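Long-range contacts in flavin prenyltransferase PAD1, mitochondrial (Aspergillus niger, PDB 6QLG), which probably makes the prenylated FMN cofactor of ferulic acid decarboxylase by joining a dimethylallyl group to N5 and C6 of the flavin: residues A46-T51 with M120-C125; L158-T163 with A181-P186. One frame throughout, in Å; residues are numbered along the deposited sequence.

Followed from the N terminus, strand 42-47 opens the fold and runs into the flavin-binding loop that follows it. The chain then builds strands 69-74 and 99-100 on one flank of the sheet before returning as strand 119-125, where contact 1 closes a long loop against residues 46-51. Contact 2 opens only after that: strand 155-160 adds to the other side of 119-125, helix 167-178 crosses over, and residues 181-186 close a short loop. The two contacts therefore stand in series, neither enclosing the other. They meet where Cys125 N lies 2.7 Å from Val159 O, probably a hydrogen bond, and both reach the same FMN.

Contact 1: residues A46-T51 with M120-C125; sequences AMTGAT and MIVVPC. With FMN (flavin mononucleotide), chain M.
Ala46 and Val122 pair as parallel neighbours in the central sheet, with Ala46 N bonded to Ile121 O (2.9 Å, almost straight at 178°) and Val123 N bonded to Ala46 O. The fold is the Rossmann-like flavoprotein fold of the UbiX/PAD1 family, and it illustrates how a parallel sheet binds a cofactor at the carboxy-terminal ends of its strands. On the face carrying Ala46 and Val122, the extended side chain of Met120 brings CE to within 3.7 Å of Ala46 CB, and both side chains pack against helix 141-151. Further along the same side, Thr48 CG2 meets Val122 CG1 at 3.7 Å, the two side chains crossing at about a right angle.

Beyond the paired strands the second segment turns a corner through a cis peptide bond before Pro124. The ring of that proline packs by CB against Ala50 CB, with CG close to Ala50 O, so it lies against the loop on which the flavin rests. Ala50 CA in turn approaches FMN C4A at 3.6 Å. Gly49 binds the cofactor through both backbone polar atoms: its N donates to phosphate oxygen O2P, while its O accepts from the ribityl hydroxyl O2'. The weak bond from Thr51 N to FMN O4 adds a hold on the isoalloxazine.

Thr48 links this loop to the neighbouring strand. Its OG1 sits between the backbone N and the carbonyl carbon (chi1 67°), which directs it at Pro124 O, and the same OG1 is also hydrogen-bonded to Ser126 N. Pro124 O is thus gripped twice by one residue: Thr48 N approaches nearly in line with the carbonyl bond at 3.3 Å, whereas Thr48 OG1 comes in tilted 30° from the carbonyl plane at 2.6 Å.

Contact 2: residues L158-T163 with A181-P186; sequences LVARET and AVIFPP. With FMN (flavin mononucleotide), chain M; DMA (dimethylallyl diphosphate), chain J.
At the edge of the Arg161 guanidinium lie two oxygens of dimethylallyl diphosphate, O2A in its plane but too far to bond (3.9 Å from NH2) and O3B near the plane, weakly bonded to NH1, while FMN O4 approaches obliquely and accepts from NH2 at 3.1 Å; the aliphatic CG of Arg161 packs across the contact on Pro186 CG (3.9 Å). Val159 CG1 stands oblique to the Phe184 ring without packing on it; it lies against Phe184 O (3.3 Å) and Pro186 CB. With CG anti to the backbone N (chi1 -165°) and a bend at chi2, the Arg161 chain reaches both ligands, and NE and NH1 bond to Pro188 O and Val187 O of the second subunit. Arg161 O accepts from FMN N3 at 2.9 Å.

Upstream of Arg161 the strands pair in parallel: Leu158 N donates to Val182 O (176°), Phe184 N to Leu158 O. Leu158 CD1 and Ile183 CD1 touch at 4.1 Å. Glu162 is salt-bridged to Lys151 and Arg144 of the third subunit. Such is a beta-alpha-beta unit, strands 155-160 and 182-183 joined through helix 167-178, at whose carboxy-terminal strand end lies the FMN and dimethylallyl diphosphate pocket, completed by neighbouring subunits and consistent with prenyl transfer.

Contact 1: residues A46-T51 with M120-C125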
ATOM      1  N   ALA B  46      10.991 -21.842  23.571  1.00 20.32           N
ATOM      2  CA  ALA B  46      10.444 -20.768  24.384  1.00 19.54           C
ATOM      3  C   ALA B  46       8.979 -21.054  24.680  1.00 22.63           C
ATOM      4  O   ALA B  46       8.211 -21.391  23.773  1.00 22.93           O
ATOM      5  CB  ALA B  46      10.593 -19.415  23.684  1.00 16.86           C
ATOM      6  N   MET B  47       8.600 -20.929  25.947  1.00 21.06           N
ATOM      7  CA  MET B  47       7.219 -21.090  26.375  1.00 19.41           C
ATOM      8  C   MET B  47       6.697 -19.756  26.887  1.00 19.61           C
ATOM      9  O   MET B  47       7.388 -19.057  27.637  1.00 20.98           O
ATOM     10  CB  MET B  47       7.098 -22.162  27.464  1.00 19.14           C
ATOM     11  CG  MET B  47       7.656 -23.525  27.060  1.00 22.43           C
ATOM     12  SD  MET B  47       7.330 -24.838  28.263  1.00 23.42           S
ATOM     13  CE  MET B  47       5.545 -24.746  28.395  1.00 17.26           C
ATOM     14  N   THR B  48       5.485 -19.402  26.469  1.00 19.07           N
ATOM     15  CA  THR B  48       4.829 -18.170  26.881  1.00 22.45           C
ATOM     16  C   THR B  48       3.481 -18.493  27.515  1.00 22.55           C
ATOM     17  O   THR B  48       3.016 -19.636  27.504  1.00 24.01           O
ATOM     18  CB  THR B  48       4.641 -17.203  25.698  1.00 20.39           C
ATOM     19  OG1 THR B  48       3.710 -17.756  24.761  1.00 21.81           O
ATOM     20  CG2 THR B  48       5.966 -16.942  24.997  1.00 18.82           C
ATOM     21  N   GLY B  49       2.845 -17.458  28.058  1.00 23.54           N
ATOM     22  CA  GLY B  49       1.637 -17.623  28.841  1.00 23.58           C
ATOM     23  C   GLY B  49       0.351 -17.797  28.056  1.00 27.12           C
ATOM     24  O   GLY B  49      -0.709 -17.337  28.489  1.00 30.20           O
ATOM     25  N   ALA B  50       0.421 -18.446  26.900  1.00 20.99           N
ATOM     26  CA  ALA B  50      -0.783 -18.888  26.215  1.00 25.07           C
ATOM     27  C   ALA B  50      -1.178 -20.262  26.737  1.00 25.55           C
ATOM     28  O   ALA B  50      -0.326 -21.055  27.148  1.00 27.51           O
ATOM     29  CB  ALA B  50      -0.572 -18.941  24.702  1.00 19.99           C
ATOM     30  N   THR B  51      -2.480 -20.537  26.736  1.00 25.88           N
ATOM     31  CA  THR B  51      -2.935 -21.855  27.154  1.00 25.26           C
ATOM     32  C   THR B  51      -2.394 -22.911  26.198  1.00 28.97           C
ATOM     33  O   THR B  51      -2.273 -22.681  24.991  1.00 26.35           O
ATOM     34  CB  THR B  51      -4.468 -21.904  27.229  1.00 26.89           C
ATOM     35  OG1 THR B  51      -4.882 -23.140  27.823  1.00 24.39           O
ATOM     36  CG2 THR B  51      -5.096 -21.779  25.863  1.00 22.17           C
ATOM     37  N   MET B 120      14.376 -21.926  16.434  1.00 24.90           N
ATOM     38  CA  MET B 120      13.674 -21.572  17.655  1.00 21.82           C
ATOM     39  C   MET B 120      12.193 -21.834  17.449  1.00 22.77           C
ATOM     40  O   MET B 120      11.654 -21.562  16.373  1.00 24.25           O
ATOM     41  CB  MET B 120      13.917 -20.103  18.018  1.00 23.37           C
ATOM     42  CG  MET B 120      13.064 -19.568  19.157  1.00 19.69           C
ATOM     43  SD  MET B 120      13.526 -17.873  19.568  1.00 21.90           S
ATOM     44  CE  MET B 120      12.706 -17.666  21.148  1.00 17.88           C
ATOM     45  N   ILE B 121      11.541 -22.374  18.475  1.00 21.68           N
ATOM     46  CA  ILE B 121      10.098 -22.569  18.459  1.00 19.94           C
ATOM     47  C   ILE B 121       9.516 -21.968  19.730  1.00 19.38           C
ATOM     48  O   ILE B 121       9.987 -22.258  20.836  1.00 21.14           O
ATOM     49  CB  ILE B 121       9.711 -24.057  18.314  1.00 17.98           C
ATOM     50  CG1 ILE B 121       8.189 -24.217  18.351  1.00 19.77           C
ATOM     51  CG2 ILE B 121      10.399 -24.917  19.375  1.00 20.37           C
ATOM     52  CD1 ILE B 121       7.697 -25.578  17.890  1.00 22.40           C
ATOM     53  N   VAL B 122       8.518 -21.105  19.567  1.00 18.55           N
ATOM     54  CA  VAL B 122       7.777 -20.526  20.680  1.00 17.27           C
ATOM     55  C   VAL B 122       6.477 -21.310  20.800  1.00 19.90           C
ATOM     56  O   VAL B 122       5.597 -21.207  19.938  1.00 19.17           O
ATOM     57  CB  VAL B 122       7.518 -19.026  20.476  1.00 20.77           C
ATOM     58  CG1 VAL B 122       6.889 -18.421  21.721  1.00 17.78           C
ATOM     59  CG2 VAL B 122       8.816 -18.304  20.128  1.00 14.32           C
ATOM     60  N   VAL B 123       6.357 -22.105  21.858  1.00 18.34           N
ATOM     61  CA  VAL B 123       5.253 -23.056  21.974  1.00 16.52           C
ATOM     62  C   VAL B 123       4.838 -23.204  23.435  1.00 22.06           C
ATOM     63  O   VAL B 123       5.637 -23.661  24.265  1.00 19.90           O
ATOM     64  CB  VAL B 123       5.632 -24.413  21.355  1.00 21.59           C
ATOM     65  CG1 VAL B 123       7.018 -24.866  21.828  1.00 18.37           C
ATOM     66  CG2 VAL B 123       4.579 -25.462  21.683  1.00 21.25           C
ATOM     67  N   PRO B 124       3.616 -22.799  23.807  1.00 22.57           N
ATOM     68  CA  PRO B 124       2.704 -22.068  22.923  1.00 20.16           C
ATOM     69  C   PRO B 124       3.102 -20.597  22.847  1.00 22.53           C
ATOM     70  O   PRO B 124       3.859 -20.136  23.704  1.00 16.37           O
ATOM     71  CB  PRO B 124       1.347 -22.245  23.599  1.00 22.09           C
ATOM     72  CG  PRO B 124       1.686 -22.344  25.054  1.00 23.14           C
ATOM     73  CD  PRO B 124       3.019 -23.048  25.132  1.00 22.06           C
ATOM     74  N   CYS B 125       2.616 -19.877  21.841  1.00 20.57           N
ATOM     75  CA  CYS B 125       2.980 -18.482  21.633  1.00 18.27           C
ATOM     76  C   CYS B 125       1.757 -17.604  21.858  1.00 21.22           C
ATOM     77  O   CYS B 125       0.755 -17.729  21.144  1.00 19.16           O
ATOM     78  CB  CYS B 125       3.546 -18.264  20.230  1.00 21.12           C
ATOM     79  SG  CYS B 125       4.116 -16.572  19.942  1.00 21.57           S
TER
HETATM   80  N1  FMN M 402      -2.976 -14.985  25.666  1.00 29.85           N
HETATM   81  C2  FMN M 402      -3.085 -15.362  24.343  1.00 25.85           C
HETATM   82  O2  FMN M 402      -2.720 -14.594  23.461  1.00 27.00           O
HETATM   83  N3  FMN M 402      -3.603 -16.596  24.022  1.00 30.49           N
HETATM   84  C4  FMN M 402      -4.012 -17.451  25.029  1.00 29.93           C
HETATM   85  O4  FMN M 402      -4.479 -18.561  24.765  1.00 29.74           O
HETATM   86  C4A FMN M 402      -3.905 -17.078  26.363  1.00 32.24           C
HETATM   87  N5  FMN M 402      -4.320 -17.952  27.351  1.00 30.53           N
HETATM   88  C5A FMN M 402      -4.218 -17.598  28.684  1.00 36.21           C
HETATM   89  C6  FMN M 402      -4.635 -18.478  29.689  1.00 38.98           C
HETATM   90  C7  FMN M 402      -4.539 -18.133  31.035  1.00 40.68           C
HETATM   91  C7M FMN M 402      -4.992 -19.093  32.102  1.00 46.14           C
HETATM   92  C8  FMN M 402      -4.012 -16.884  31.368  1.00 39.26           C
HETATM   93  C8M FMN M 402      -3.895 -16.477  32.812  1.00 31.18           C
HETATM   94  C9  FMN M 402      -3.601 -16.007  30.358  1.00 36.12           C
HETATM   95  C9A FMN M 402      -3.696 -16.352  29.014  1.00 32.65           C
HETATM   96  N10 FMN M 402      -3.270 -15.480  28.012  1.00 35.63           N
HETATM   97  C10 FMN M 402      -3.383 -15.835  26.680  1.00 31.57           C
HETATM   98  C1' FMN M 402      -2.725 -14.121  28.358  1.00 29.15           C
HETATM   99  C2' FMN M 402      -1.202 -14.010  28.441  1.00 31.80           C
HETATM  100  O2' FMN M 402      -0.702 -14.838  29.470  1.00 28.55           O
HETATM  101  C3' FMN M 402      -0.831 -12.550  28.703  1.00 30.78           C
HETATM  102  O3' FMN M 402      -1.166 -11.779  27.570  1.00 25.90           O
HETATM  103  C4' FMN M 402       0.646 -12.355  29.021  1.00 25.80           C
HETATM  104  O4' FMN M 402       0.953 -10.978  29.021  1.00 29.56           O
HETATM  105  C5' FMN M 402       1.538 -13.042  27.999  1.00 28.66           C
HETATM  106  O5' FMN M 402       2.865 -12.940  28.461  1.00 23.31           O
HETATM  107  P   FMN M 402       4.043 -13.809  27.797  1.00 26.52           P
HETATM  108  O1P FMN M 402       5.359 -13.112  28.034  1.00 23.09           O
HETATM  109  O2P FMN M 402       4.058 -15.168  28.452  1.00 25.96           O
HETATM  110  O3P FMN M 402       3.838 -13.951  26.306  1.00 26.32           O

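Contact 2: residues L158-T163 with A181-P186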
ATOM      1  N   LEU B 158       6.288 -20.072  15.429  1.00 23.52           N
ATOM      2  CA  LEU B 158       5.448 -19.498  16.473  1.00 20.20           C
ATOM      3  C   LEU B 158       4.148 -20.289  16.530  1.00 21.48           C
ATOM      4  O   LEU B 158       3.316 -20.192  15.621  1.00 19.78           O
ATOM      5  CB  LEU B 158       5.171 -18.018  16.207  1.00 18.56           C
ATOM      6  CG  LEU B 158       6.361 -17.107  15.912  1.00 19.03           C
ATOM      7  CD1 LEU B 158       5.887 -15.678  15.699  1.00 16.53           C
ATOM      8  CD2 LEU B 158       7.375 -17.169  17.038  1.00 16.97           C
ATOM      9  N   VAL B 159       3.973 -21.070  17.595  1.00 15.45           N
ATOM     10  CA  VAL B 159       2.722 -21.787  17.814  1.00 15.53           C
ATOM     11  C   VAL B 159       1.720 -20.813  18.421  1.00 20.97           C
ATOM     12  O   VAL B 159       1.381 -20.902  19.608  1.00 18.63           O
ATOM     13  CB  VAL B 159       2.936 -23.030  18.702  1.00 24.60           C
ATOM     14  CG1 VAL B 159       1.670 -23.879  18.760  1.00 17.84           C
ATOM     15  CG2 VAL B 159       4.098 -23.858  18.166  1.00 14.78           C
ATOM     16  N   ALA B 160       1.245 -19.871  17.605  1.00 18.43           N
ATOM     17  CA  ALA B 160       0.415 -18.769  18.083  1.00 20.36           C
ATOM     18  C   ALA B 160      -0.995 -19.268  18.370  1.00 21.55           C
ATOM     19  O   ALA B 160      -1.699 -19.713  17.458  1.00 24.66           O
ATOM     20  CB  ALA B 160       0.387 -17.642  17.053  1.00 18.95           C
ATOM     21  N   ARG B 161      -1.415 -19.180  19.627  1.00 19.40           N
ATOM     22  CA  ARG B 161      -2.692 -19.730  20.066  1.00 21.43           C
ATOM     23  C   ARG B 161      -3.598 -18.593  20.522  1.00 21.39           C
ATOM     24  O   ARG B 161      -3.294 -17.901  21.500  1.00 20.09           O
ATOM     25  CB  ARG B 161      -2.487 -20.752  21.183  1.00 23.01           C
ATOM     26  CG  ARG B 161      -3.706 -21.607  21.444  1.00 24.97           C
ATOM     27  CD  ARG B 161      -4.553 -21.026  22.559  1.00 24.82           C
ATOM     28  NE  ARG B 161      -5.888 -21.615  22.598  1.00 23.65           N
ATOM     29  CZ  ARG B 161      -6.989 -20.943  22.921  1.00 23.62           C
ATOM     30  NH1 ARG B 161      -8.167 -21.551  22.924  1.00 26.71           N
ATOM     31  NH2 ARG B 161      -6.912 -19.656  23.234  1.00 27.15           N
ATOM     32  N   GLU B 162      -4.718 -18.425  19.824  1.00 20.24           N
ATOM     33  CA  GLU B 162      -5.729 -17.422  20.124  1.00 18.99           C
ATOM     34  C   GLU B 162      -6.927 -17.678  19.231  1.00 20.40           C
ATOM     35  O   GLU B 162      -6.766 -18.068  18.069  1.00 20.72           O
ATOM     36  CB  GLU B 162      -5.210 -15.995  19.898  1.00 19.75           C
ATOM     37  CG  GLU B 162      -6.213 -14.878  20.248  1.00 22.38           C
ATOM     38  CD  GLU B 162      -6.715 -14.951  21.685  1.00 30.32           C
ATOM     39  OE1 GLU B 162      -7.681 -15.703  21.943  1.00 34.62           O
ATOM     40  OE2 GLU B 162      -6.152 -14.246  22.550  1.00 32.21           O
ATOM     41  N   THR B 163      -8.125 -17.463  19.781  1.00 19.91           N
ATOM     42  CA  THR B 163      -9.341 -17.566  18.996  1.00 19.47           C
ATOM     43  C   THR B 163     -10.469 -16.842  19.708  1.00 20.20           C
ATOM     44  O   THR B 163     -10.552 -16.912  20.943  1.00 24.45           O
ATOM     45  CB  THR B 163      -9.729 -19.026  18.723  1.00 21.91           C
ATOM     46  OG1 THR B 163     -10.655 -19.066  17.632  1.00 19.87           O
ATOM     47  CG2 THR B 163     -10.382 -19.680  19.927  1.00 19.33           C
ATOM     48  N   ALA B 181       9.070 -15.691   9.806  1.00 24.81           N
ATOM     49  CA  ALA B 181       8.575 -16.627  10.804  1.00 24.22           C
ATOM     50  C   ALA B 181       7.497 -17.532  10.214  1.00 23.93           C
ATOM     51  O   ALA B 181       6.913 -17.249   9.165  1.00 22.48           O
ATOM     52  CB  ALA B 181       8.021 -15.882  12.020  1.00 17.51           C
ATOM     53  N   VAL B 182       7.236 -18.637  10.909  1.00 20.15           N
ATOM     54  CA  VAL B 182       6.206 -19.596  10.525  1.00 21.40           C
ATOM     55  C   VAL B 182       5.142 -19.607  11.613  1.00 18.48           C
ATOM     56  O   VAL B 182       5.439 -19.891  12.780  1.00 21.41           O
ATOM     57  CB  VAL B 182       6.787 -21.003  10.313  1.00 25.03           C
ATOM     58  CG1 VAL B 182       5.672 -21.991   9.985  1.00 19.44           C
ATOM     59  CG2 VAL B 182       7.843 -20.985   9.215  1.00 22.76           C
ATOM     60  N   ILE B 183       3.904 -19.302  11.233  1.00 17.17           N
ATOM     61  CA  ILE B 183       2.773 -19.332  12.155  1.00 18.45           C
ATOM     62  C   ILE B 183       2.185 -20.738  12.149  1.00 21.14           C
ATOM     63  O   ILE B 183       1.765 -21.240  11.101  1.00 19.52           O
ATOM     64  CB  ILE B 183       1.713 -18.288  11.770  1.00 18.79           C
ATOM     65  CG1 ILE B 183       2.327 -16.885  11.726  1.00 17.54           C
ATOM     66  CG2 ILE B 183       0.535 -18.335  12.740  1.00 15.62           C
ATOM     67  CD1 ILE B 183       2.903 -16.426  13.054  1.00 17.33           C
ATOM     68  N   PHE B 184       2.151 -21.377  13.322  1.00 18.26           N
ATOM     69  CA  PHE B 184       1.643 -22.740  13.481  1.00 18.86           C
ATOM     70  C   PHE B 184       0.535 -22.727  14.527  1.00 19.46           C
ATOM     71  O   PHE B 184       0.787 -22.996  15.712  1.00 19.30           O
ATOM     72  CB  PHE B 184       2.765 -23.703  13.880  1.00 18.34           C
ATOM     73  CG  PHE B 184       2.393 -25.169  13.775  1.00 22.66           C
ATOM     74  CD1 PHE B 184       1.513 -25.752  14.678  1.00 21.35           C
ATOM     75  CD2 PHE B 184       2.938 -25.965  12.780  1.00 25.69           C
ATOM     76  CE1 PHE B 184       1.174 -27.094  14.580  1.00 24.26           C
ATOM     77  CE2 PHE B 184       2.605 -27.310  12.679  1.00 23.54           C
ATOM     78  CZ  PHE B 184       1.721 -27.872  13.582  1.00 24.04           C
ATOM     79  N   PRO B 185      -0.700 -22.425  14.145  1.00 20.82           N
ATOM     80  CA  PRO B 185      -1.814 -22.553  15.089  1.00 19.44           C
ATOM     81  C   PRO B 185      -2.024 -24.009  15.460  1.00 21.74           C
ATOM     82  O   PRO B 185      -2.088 -24.880  14.580  1.00 21.25           O
ATOM     83  CB  PRO B 185      -3.014 -21.988  14.314  1.00 21.03           C
ATOM     84  CG  PRO B 185      -2.621 -22.042  12.881  1.00 23.10           C
ATOM     85  CD  PRO B 185      -1.130 -21.940  12.821  1.00 21.75           C
ATOM     86  N   PRO B 186      -2.114 -24.321  16.752  1.00 17.98           N
ATOM     87  CA  PRO B 186      -2.216 -25.735  17.170  1.00 22.59           C
ATOM     88  C   PRO B 186      -3.633 -26.280  17.032  1.00 26.43           C
ATOM     89  O   PRO B 186      -4.326 -26.590  18.008  1.00 23.92           O
ATOM     90  CB  PRO B 186      -1.739 -25.678  18.624  1.00 17.19           C
ATOM     91  CG  PRO B 186      -2.186 -24.329  19.100  1.00 19.13           C
ATOM     92  CD  PRO B 186      -2.065 -23.402  17.904  1.00 19.61           C
TER
HETATM   93  N1  FMN M 402      -2.976 -14.985  25.666  1.00 29.85           N
HETATM   94  C2  FMN M 402      -3.085 -15.362  24.343  1.00 25.85           C
HETATM   95  O2  FMN M 402      -2.720 -14.594  23.461  1.00 27.00           O
HETATM   96  N3  FMN M 402      -3.603 -16.596  24.022  1.00 30.49           N
HETATM   97  C4  FMN M 402      -4.012 -17.451  25.029  1.00 29.93           C
HETATM   98  O4  FMN M 402      -4.479 -18.561  24.765  1.00 29.74           O
HETATM   99  C4A FMN M 402      -3.905 -17.078  26.363  1.00 32.24           C
HETATM  100  N5  FMN M 402      -4.320 -17.952  27.351  1.00 30.53           N
HETATM  101  C5A FMN M 402      -4.218 -17.598  28.684  1.00 36.21           C
HETATM  102  C6  FMN M 402      -4.635 -18.478  29.689  1.00 38.98           C
HETATM  103  C7  FMN M 402      -4.539 -18.133  31.035  1.00 40.68           C
HETATM  104  C7M FMN M 402      -4.992 -19.093  32.102  1.00 46.14           C
HETATM  105  C8  FMN M 402      -4.012 -16.884  31.368  1.00 39.26           C
HETATM  106  C8M FMN M 402      -3.895 -16.477  32.812  1.00 31.18           C
HETATM  107  C9  FMN M 402      -3.601 -16.007  30.358  1.00 36.12           C
HETATM  108  C9A FMN M 402      -3.696 -16.352  29.014  1.00 32.65           C
HETATM  109  N10 FMN M 402      -3.270 -15.480  28.012  1.00 35.63           N
HETATM  110  C10 FMN M 402      -3.383 -15.835  26.680  1.00 31.57           C
HETATM  111  C1' FMN M 402      -2.725 -14.121  28.358  1.00 29.15           C
HETATM  112  C2' FMN M 402      -1.202 -14.010  28.441  1.00 31.80           C
HETATM  113  O2' FMN M 402      -0.702 -14.838  29.470  1.00 28.55           O
HETATM  114  C3' FMN M 402      -0.831 -12.550  28.703  1.00 30.78           C
HETATM  115  O3' FMN M 402      -1.166 -11.779  27.570  1.00 25.90           O
HETATM  116  C4' FMN M 402       0.646 -12.355  29.021  1.00 25.80           C
HETATM  117  O4' FMN M 402       0.953 -10.978  29.021  1.00 29.56           O
HETATM  118  C5' FMN M 402       1.538 -13.042  27.999  1.00 28.66           C
HETATM  119  O5' FMN M 402       2.865 -12.940  28.461  1.00 23.31           O
HETATM  120  P   FMN M 402       4.043 -13.809  27.797  1.00 26.52           P
HETATM  121  O1P FMN M 402       5.359 -13.112  28.034  1.00 23.09           O
HETATM  122  O2P FMN M 402       4.058 -15.168  28.452  1.00 25.96           O
HETATM  123  O3P FMN M 402       3.838 -13.951  26.306  1.00 26.32           O
HETATM  124  C1  DMA J 304      -7.843 -16.780  27.892  1.00 54.02           C
HETATM  125  O1  DMA J 304      -8.781 -15.967  27.254  1.00 59.94           O
HETATM  126  C2  DMA J 304      -7.367 -16.075  29.150  1.00 40.13           C
HETATM  127  C3  DMA J 304      -7.668 -16.593  30.314  1.00 46.15           C
HETATM  128  C4  DMA J 304      -7.191 -15.874  31.565  1.00 42.43           C
HETATM  129  C5  DMA J 304      -8.475 -17.889  30.398  1.00 43.86           C
HETATM  130  PA  DMA J 304      -9.230 -16.447  25.754  1.00 57.34           P
HETATM  131  O1A DMA J 304     -10.357 -15.572  25.249  1.00 34.74           O
HETATM  132  O2A DMA J 304      -8.001 -16.264  24.890  1.00 47.84           O
HETATM  133  O3A DMA J 304      -9.693 -18.035  25.871  1.00 49.96           O
HETATM  134  PB  DMA J 304     -10.739 -18.793  24.838  1.00 67.32           P
HETATM  135  O1B DMA J 304     -10.385 -18.414  23.416  1.00 50.49           O
HETATM  136  O2B DMA J 304     -12.181 -18.409  25.089  1.00 50.17           O
HETATM  137  O3B DMA J 304     -10.625 -20.289  25.026  1.00 60.14           O